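Side-chain contact in TouB protein (Pseudomonas stutzeri, PDB 2INC), which probably serves as a small ubiquitin-fold component of a multisubunit toluene o-xylene monooxygenase, which hydroxylates aromatic rings: residues C[51-55]-C[56-60]. Sequence-based numbering, arbitrary orientation.
Sequences VRRHE and DGTLF
V51 and F60, joined by a nearly straight F60 N to V51 O hydrogen bond of 2.9 Å, close the open end of a tight reversal in which 51-55 and 56-60 run 162° apart, R52 lies across from L59 (CA to CA 4.3 Å), and R53 N gives to T58 O. At the bend, G57 N donates to R53 O over 2.9 Å, its positive phi suiting a glycine. R53 carries most of the side-chain contact. With CG anti to the backbone N (chi1 -174°) and a bend at chi3, it crosses D56 at a slant, its CD 3.0 Å from D56 OD1, and brings NH1 to D56 OD2 in a 3.3 Å salt bridge, near the guanidinium plane. D56 OD1 also accepts from T58 N, closing an Asx turn within this hairpin of the ubiquitin-like fold, whose strand 48-53 pairs with 76-82. F60 stands nearly perpendicular to the guanidinium (86°), with CZ over one of its faces, offset toward the rim, and 3.9 Å from R53 CB. A leucine in place of R53 would probably leave D56 OD2 without its charged mate and F60 CZ without the guanidinium face. On the buried side V51 CG1 meets the F60 ring edge at CD2, 4.0 Å away, and both side chains reach M25 of helix 25-33. R52 turns its guanidinium out of the hairpin, NE pairing with D78.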
loop_
_atom_site.group_PDB
_atom_site.type_symbol
_atom_site.label_atom_id
_atom_site.label_comp_id
_atom_site.label_asym_id
_atom_site.label_seq_id
_atom_site.Cartn_x
_atom_site.Cartn_y
_atom_site.Cartn_z
ATOM N N VAL C 51 21.109 -51.615 33.752
ATOM C CA VAL C 51 21.647 -50.236 33.832
ATOM C C VAL C 51 23.138 -50.190 33.431
ATOM O O VAL C 51 23.953 -50.883 34.044
ATOM C CB VAL C 51 21.459 -49.649 35.266
ATOM C CG1 VAL C 51 21.900 -48.176 35.329
ATOM C CG2 VAL C 51 20.015 -49.757 35.713
ATOM N N ARG C 52 23.509 -49.404 32.406
ATOM C CA ARG C 52 24.937 -49.132 32.174
ATOM C C ARG C 52 25.264 -47.652 32.115
ATOM O O ARG C 52 24.436 -46.829 31.686
ATOM C CB ARG C 52 25.509 -49.840 30.953
ATOM C CG ARG C 52 24.756 -49.619 29.727
ATOM C CD ARG C 52 25.561 -49.894 28.456
ATOM N NE ARG C 52 24.702 -49.447 27.362
ATOM C CZ ARG C 52 24.748 -49.897 26.112
ATOM N NH1 ARG C 52 25.645 -50.822 25.760
ATOM N NH2 ARG C 52 23.889 -49.419 25.210
ATOM N N ARG C 53 26.460 -47.321 32.577
ATOM C CA ARG C 53 26.946 -45.964 32.576
ATOM C C ARG C 53 27.118 -45.537 31.112
ATOM O O ARG C 53 27.833 -46.204 30.359
ATOM C CB ARG C 53 28.266 -45.906 33.332
ATOM C CG ARG C 53 28.821 -44.507 33.533
ATOM C CD ARG C 53 30.270 -44.564 34.009
ATOM N NE ARG C 53 30.275 -44.692 35.449
ATOM C CZ ARG C 53 31.046 -45.515 36.156
ATOM N NH1 ARG C 53 31.920 -46.329 35.560
ATOM N NH2 ARG C 53 30.918 -45.528 37.483
ATOM N N HIS C 54 26.447 -44.447 30.710
ATOM C CA HIS C 54 26.422 -44.052 29.297
ATOM C C HIS C 54 27.829 -43.796 28.793
ATOM O O HIS C 54 28.189 -44.246 27.706
ATOM C CB HIS C 54 25.552 -42.806 29.046
ATOM C CG HIS C 54 25.388 -42.480 27.589
ATOM N ND1 HIS C 54 26.019 -41.411 26.985
ATOM C CD2 HIS C 54 24.660 -43.082 26.618
ATOM C CE1 HIS C 54 25.703 -41.387 25.702
ATOM N NE2 HIS C 54 24.885 -42.392 25.451
ATOM N N GLU C 55 28.620 -43.093 29.607
ATOM C CA GLU C 55 29.939 -42.570 29.200
ATOM C C GLU C 55 30.953 -43.630 28.779
ATOM O O GLU C 55 31.706 -43.421 27.839
ATOM C CB GLU C 55 30.546 -41.673 30.290
ATOM C CG GLU C 55 31.812 -40.928 29.828
ATOM C CD GLU C 55 32.320 -39.884 30.838
ATOM O OE1 GLU C 55 32.062 -40.040 32.062
ATOM O OE2 GLU C 55 32.984 -38.907 30.403
ATOM N N ASP C 56 30.997 -44.752 29.482
ATOM C CA ASP C 56 32.032 -45.733 29.203
ATOM C C ASP C 56 31.487 -47.127 28.903
ATOM O O ASP C 56 32.253 -47.992 28.501
ATOM C CB ASP C 56 33.058 -45.767 30.336
ATOM C CG ASP C 56 32.455 -46.217 31.642
ATOM O OD1 ASP C 56 31.195 -46.342 31.719
ATOM O OD2 ASP C 56 33.245 -46.458 32.583
ATOM N N GLY C 57 30.177 -47.333 29.088
ATOM C CA GLY C 57 29.485 -48.569 28.680
ATOM C C GLY C 57 29.526 -49.655 29.755
ATOM O O GLY C 57 29.173 -50.803 29.496
ATOM N N THR C 58 29.979 -49.283 30.953
ATOM C CA THR C 58 30.078 -50.183 32.101
ATOM C C THR C 58 28.694 -50.648 32.517
ATOM O O THR C 58 27.806 -49.824 32.819
ATOM C CB THR C 58 30.727 -49.465 33.292
ATOM O OG1 THR C 58 32.121 -49.276 33.027
ATOM C CG2 THR C 58 30.558 -50.247 34.588
ATOM N N LEU C 59 28.532 -51.974 32.545
ATOM C CA LEU C 59 27.297 -52.621 32.979
ATOM C C LEU C 59 27.288 -52.790 34.502
ATOM O O LEU C 59 28.252 -53.301 35.072
ATOM C CB LEU C 59 27.160 -53.961 32.254
ATOM C CG LEU C 59 25.902 -54.801 32.365
ATOM C CD1 LEU C 59 24.627 -53.993 32.077
ATOM C CD2 LEU C 59 26.037 -56.002 31.397
ATOM N N PHE C 60 26.226 -52.323 35.167
ATOM C CA PHE C 60 26.113 -52.511 36.605
ATOM C C PHE C 60 25.281 -53.776 36.892
ATOM O O PHE C 60 24.279 -54.028 36.197
ATOM C CB PHE C 60 25.461 -51.300 37.263
ATOM C CG PHE C 60 26.221 -50.034 37.069
ATOM C CD1 PHE C 60 27.539 -49.934 37.498
ATOM C CD2 PHE C 60 25.626 -48.940 36.465
ATOM C CE1 PHE C 60 28.277 -48.772 37.318
ATOM C CE2 PHE C 60 26.346 -47.771 36.294
ATOM C CZ PHE C 60 27.680 -47.691 36.729
#